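Local coordinates for protein RNA-directed RNA polymerase (Infectious pancreatic necrosis virus, PDB 3ZED) that probably catalyses RNA-templated synthesis of RNA from ribonucleoside triphosphates, acting in viral replication both as free protein and covalently attached to the genomic RNA, at residues Gly553-Leu558 against Ser564-Arg569; Asp538-Leu541 against Ser545-Pro548. One frame throughout, in Å; residues are numbered along the deposited sequence.

Contact 1. Residues Gly553-Leu558 against Ser564-Arg569; sequences GKAVEL and SAIYSR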
loop_
_atom_site.group_PDB
_atom_site.type_symbol
_atom_site.label_atom_id
_atom_site.label_comp_id
_atom_site.label_asym_id
_atom_site.label_seq_id
_atom_site.Cartn_x
_atom_site.Cartn_y
_atom_site.Cartn_z
ATOM N N GLY B 553 32.752 -1.194 6.195
ATOM C CA GLY B 553 32.495 -1.852 7.464
ATOM C C GLY B 553 31.353 -2.844 7.335
ATOM O O GLY B 553 30.613 -2.833 6.339
ATOM N N LYS B 554 31.220 -3.720 8.347
ATOM C CA LYS B 554 30.145 -4.706 8.432
ATOM C C LYS B 554 28.768 -4.002 8.512
ATOM O O LYS B 554 28.596 -3.108 9.331
ATOM C CB LYS B 554 30.372 -5.569 9.694
ATOM C CG LYS B 554 29.332 -6.657 9.959
ATOM C CD LYS B 554 29.505 -7.855 9.038
ATOM C CE LYS B 554 28.562 -8.985 9.388
ATOM N NZ LYS B 554 28.323 -9.849 8.201
ATOM N N ALA B 555 27.817 -4.389 7.663
ATOM C CA ALA B 555 26.456 -3.866 7.736
ATOM C C ALA B 555 25.613 -4.721 8.664
ATOM O O ALA B 555 25.821 -5.946 8.736
ATOM C CB ALA B 555 25.810 -3.826 6.351
ATOM N N VAL B 556 24.661 -4.077 9.380
ATOM C CA VAL B 556 23.648 -4.766 10.179
ATOM C C VAL B 556 22.514 -4.948 9.166
ATOM O O VAL B 556 21.832 -3.978 8.832
ATOM C CB VAL B 556 23.240 -4.034 11.488
ATOM C CG1 VAL B 556 22.305 -4.912 12.328
ATOM C CG2 VAL B 556 24.462 -3.650 12.310
ATOM N N GLU B 557 22.413 -6.146 8.568
ATOM C CA GLU B 557 21.494 -6.417 7.454
ATOM C C GLU B 557 20.069 -6.718 7.927
ATOM O O GLU B 557 19.542 -7.802 7.728
ATOM C CB GLU B 557 22.048 -7.530 6.554
ATOM C CG GLU B 557 23.411 -7.199 5.968
ATOM C CD GLU B 557 23.750 -8.063 4.771
ATOM O OE1 GLU B 557 23.342 -7.706 3.640
ATOM O OE2 GLU B 557 24.361 -9.135 4.977
ATOM N N LEU B 558 19.432 -5.698 8.523
ATOM C CA LEU B 558 18.098 -5.797 9.077
ATOM C C LEU B 558 17.047 -6.031 8.014
ATOM O O LEU B 558 16.019 -6.646 8.314
ATOM C CB LEU B 558 17.748 -4.505 9.827
ATOM C CG LEU B 558 18.600 -4.086 11.013
ATOM C CD1 LEU B 558 18.156 -2.715 11.509
ATOM C CD2 LEU B 558 18.548 -5.144 12.142
ATOM N N SER B 564 19.520 -1.611 5.289
ATOM C CA SER B 564 20.555 -2.115 6.201
ATOM C C SER B 564 21.122 -0.925 6.957
ATOM O O SER B 564 20.924 0.229 6.533
ATOM C CB SER B 564 21.673 -2.831 5.444
ATOM O OG SER B 564 21.206 -3.979 4.771
ATOM N N ALA B 565 21.826 -1.187 8.061
ATOM C CA ALA B 565 22.424 -0.130 8.884
ATOM C C ALA B 565 23.946 -0.241 8.838
ATOM O O ALA B 565 24.506 -1.335 8.963
ATOM C CB ALA B 565 21.927 -0.243 10.313
ATOM N N ILE B 566 24.605 0.890 8.649
ATOM C CA ILE B 566 26.055 0.978 8.595
ATOM C C ILE B 566 26.427 2.018 9.661
ATOM O O ILE B 566 25.680 2.972 9.842
ATOM C CB ILE B 566 26.447 1.329 7.117
ATOM C CG1 ILE B 566 26.764 0.066 6.276
ATOM C CG2 ILE B 566 27.441 2.474 6.909
ATOM C CD1 ILE B 566 28.052 -0.718 6.623
ATOM N N TYR B 567 27.517 1.806 10.404
ATOM C CA TYR B 567 27.931 2.769 11.428
ATOM C C TYR B 567 28.845 3.834 10.812
ATOM O O TYR B 567 29.774 3.492 10.085
ATOM C CB TYR B 567 28.635 2.071 12.601
ATOM C CG TYR B 567 28.889 2.999 13.762
ATOM C CD1 TYR B 567 27.872 3.311 14.664
ATOM C CD2 TYR B 567 30.132 3.601 13.942
ATOM C CE1 TYR B 567 28.096 4.174 15.736
ATOM C CE2 TYR B 567 30.366 4.474 15.009
ATOM C CZ TYR B 567 29.335 4.777 15.889
ATOM O OH TYR B 567 29.537 5.637 16.944
ATOM N N SER B 568 28.559 5.109 11.091
ATOM C CA SER B 568 29.311 6.293 10.651
ATOM C C SER B 568 30.161 6.844 11.798
ATOM O O SER B 568 29.620 7.204 12.841
ATOM C CB SER B 568 28.351 7.378 10.150
ATOM O OG SER B 568 28.983 8.645 10.036
ATOM N N ARG B 569 31.490 6.914 11.605
ATOM C CA ARG B 569 32.407 7.485 12.610
ATOM C C ARG B 569 32.257 9.010 12.705
ATOM O O ARG B 569 32.405 9.571 13.793
ATOM C CB ARG B 569 33.879 7.151 12.285
ATOM C CG ARG B 569 34.254 5.740 12.659
ATOM C CD ARG B 569 35.744 5.450 12.470
ATOM N NE ARG B 569 35.953 4.000 12.524
ATOM C CZ ARG B 569 36.153 3.308 13.640
ATOM N NH1 ARG B 569 36.272 3.936 14.810
ATOM N NH2 ARG B 569 36.254 1.984 13.595
HETATM O O HOH W 1 29.182 -0.722 10.079
HETATM O O HOH W 2 22.851 -4.978 2.651
#

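Contact 2. Residues Asp538-Leu541 against Ser545-Pro548; sequences DGYL and SDLP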
loop_
_atom_site.group_PDB
_atom_site.type_symbol
_atom_site.label_atom_id
_atom_site.label_comp_id
_atom_site.label_asym_id
_atom_site.label_seq_id
_atom_site.Cartn_x
_atom_site.Cartn_y
_atom_site.Cartn_z
ATOM N N ASP B 538 38.419 5.910 6.722
ATOM C CA ASP B 538 38.578 6.673 5.491
ATOM C C ASP B 538 37.276 6.835 4.706
ATOM O O ASP B 538 36.473 5.908 4.600
ATOM C CB ASP B 538 39.629 5.982 4.581
ATOM C CG ASP B 538 39.252 4.581 4.136
ATOM O OD1 ASP B 538 39.071 3.708 5.012
ATOM O OD2 ASP B 538 39.121 4.364 2.911
ATOM N N GLY B 539 37.127 8.004 4.097
ATOM C CA GLY B 539 36.013 8.257 3.202
ATOM C C GLY B 539 34.764 8.834 3.810
ATOM O O GLY B 539 34.787 9.403 4.902
ATOM N N TYR B 540 33.685 8.727 3.037
ATOM C CA TYR B 540 32.348 9.235 3.310
ATOM C C TYR B 540 31.866 8.838 4.696
ATOM O O TYR B 540 31.921 7.648 5.069
ATOM C CB TYR B 540 31.350 8.672 2.280
ATOM C CG TYR B 540 31.403 9.213 0.866
ATOM C CD1 TYR B 540 31.271 10.576 0.612
ATOM C CD2 TYR B 540 31.399 8.349 -0.229
ATOM C CE1 TYR B 540 31.198 11.069 -0.697
ATOM C CE2 TYR B 540 31.316 8.827 -1.538
ATOM C CZ TYR B 540 31.210 10.186 -1.766
ATOM O OH TYR B 540 31.155 10.635 -3.058
ATOM N N LEU B 541 31.421 9.842 5.461
ATOM C CA LEU B 541 30.836 9.703 6.798
ATOM C C LEU B 541 31.812 9.044 7.777
ATOM O O LEU B 541 31.383 8.521 8.806
ATOM C CB LEU B 541 29.483 8.911 6.725
ATOM C CG LEU B 541 28.373 9.557 5.861
ATOM C CD1 LEU B 541 27.143 8.692 5.784
ATOM C CD2 LEU B 541 27.985 10.959 6.389
ATOM N N SER B 545 36.024 12.696 3.703
ATOM C CA SER B 545 36.503 12.931 2.343
ATOM C C SER B 545 35.412 12.417 1.372
ATOM O O SER B 545 34.592 11.603 1.771
ATOM C CB SER B 545 37.858 12.262 2.109
ATOM O OG SER B 545 37.790 10.854 2.238
ATOM N N ASP B 546 35.369 12.932 0.128
ATOM C CA ASP B 546 34.364 12.580 -0.880
ATOM C C ASP B 546 34.714 11.287 -1.620
ATOM O O ASP B 546 34.635 11.225 -2.852
ATOM C CB ASP B 546 34.180 13.733 -1.877
ATOM C CG ASP B 546 33.605 14.988 -1.264
ATOM O OD1 ASP B 546 32.898 14.880 -0.250
ATOM O OD2 ASP B 546 33.860 16.084 -1.808
ATOM N N LEU B 547 35.038 10.237 -0.862
ATOM C CA LEU B 547 35.475 8.971 -1.429
ATOM C C LEU B 547 34.856 7.808 -0.718
ATOM O O LEU B 547 34.654 7.880 0.498
ATOM C CB LEU B 547 37.023 8.853 -1.356
ATOM C CG LEU B 547 37.817 9.806 -2.254
ATOM C CD1 LEU B 547 39.206 10.041 -1.731
ATOM C CD2 LEU B 547 37.775 9.367 -3.711
ATOM N N PRO B 548 34.570 6.696 -1.441
ATOM C CA PRO B 548 34.041 5.517 -0.748
ATOM C C PRO B 548 35.140 4.899 0.123
ATOM O O PRO B 548 36.309 5.134 -0.165
ATOM C CB PRO B 548 33.650 4.585 -1.904
ATOM C CG PRO B 548 34.632 4.949 -3.012
ATOM C CD PRO B 548 34.766 6.433 -2.889
HETATM O O HOH W 3 38.399 6.149 1.007
#

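Contact 1. Residues Gly553-Leu558 against Ser564-Arg569
Ile566 has its chi1 at -94°, off the usual staggered positions, which carries CG1 toward Ala555, and a chi2 of -69° then sets CD1 against the chain leading into the first strand. There CD1 lies against Ala555 CB at 3.8 Å and approaches Gly553 O to 3.3 Å, an apolar methyl set beside carbonyl oxygens. At the other end of the contact Ser564 turns OG beside its own backbone N (chi1 -63°), which brings the hydroxyl alongside Glu557.

Between these side chains runs the backbone of a beta hairpin, strands 556-560 and 563-568. Val556 and Ala565 form an antiparallel hydrogen-bonded pair. Val556 N donates to Ala565 O at 2.8 Å, and Ala565 N returns a bond to Val556 O at 2.9 Å, both almost straight. Val556 O also receives a weak bond from Leu558 N, closing an inverse gamma turn at Glu557. The side chains of the pair share one sheet face, CB to CB 4.2 Å, where helix 524-533 meets Val556 and helix 364-377 meets Ala565.

Towards Gly553 the two chains diverge, and a water takes over the pairing: it donates to Lys554 O and accepts from Tyr567 N at 3.0 Å. A second water bridges Glu557 OE1 and Ser564 OG, giving a proton to each; its distance to Ser564 OG is 2.9 Å. That hydroxyl is also hydrogen-bonded to Glu579 OE1.

One direct pair with two reciprocal bonds thus fixes the register, while water extends the polar link at both ends. Glu557 reaches the serine hydroxyl through the water and Glu579 bonds it directly; with two acidic side chains converging on one hydroxyl, each may hold a proton somewhat more readily.

Contact 2. Residues Asp538-Leu541 against Ser545-Pro548
The loop between helix 524-533 and strand 556-560 folds back on itself here, laying Tyr540 over an inverse gamma turn centred on Asp546. With chi1 at -73°, Tyr540 CG sits beside its backbone N, and the ring spreads one face over the Asp546-Leu547 peptide. Leu547 N lies 3.8 Å above the ring plane over its centre, and Asp546 C is offset toward the rim. Pro548 CD lies loosely by Tyr540 CE2, at 4.4 Å.

A single direct hydrogen bond joins the backbones, Tyr540 N to Leu547 O at 2.8 Å. The same oxygen presses to 3.0 Å from Gly539 CA, where the backbone angles (phi 91°, psi -164°) and the closeness of the oxygen both suit a residue without a side chain. Ser545 OG flanks this CA at 3.3 Å and is hydrogen-bonded to Asp543. Beyond Gly539, a water donates to Asp538 OD2 and to Pro548 O, the latter at 2.6 Å; Asp538 OD2 also accepts from Ile550 N.

Tyr540 OH is hydrogen-bonded to Glu628, which ties the turn to helix 625-645. The peptide against the ring and this bond at OH probably limit rotation of the ring, while the backbone bond fixes its base.

Overall arrangement
Both contacts belong to the thumb domain of the polymerase and follow one another along the chain: contact 2 tightens the loop that leads into the hairpin of contact 1. Their centres lie 15 Å apart, and they meet directly where Ser568 OG probably hydrogen-bonds Leu541 O at 2.7 Å. Both are partly buried, but contact 2 lies further from the centre of the chain. Regular strand pairing, with two reciprocal backbone bonds and small apolar side chains against helices, marks contact 1. Contact 2 lacks regular secondary structure and relies instead on a buried aromatic ring, a glycine and one backbone bond. In each, water links polar groups at the margin.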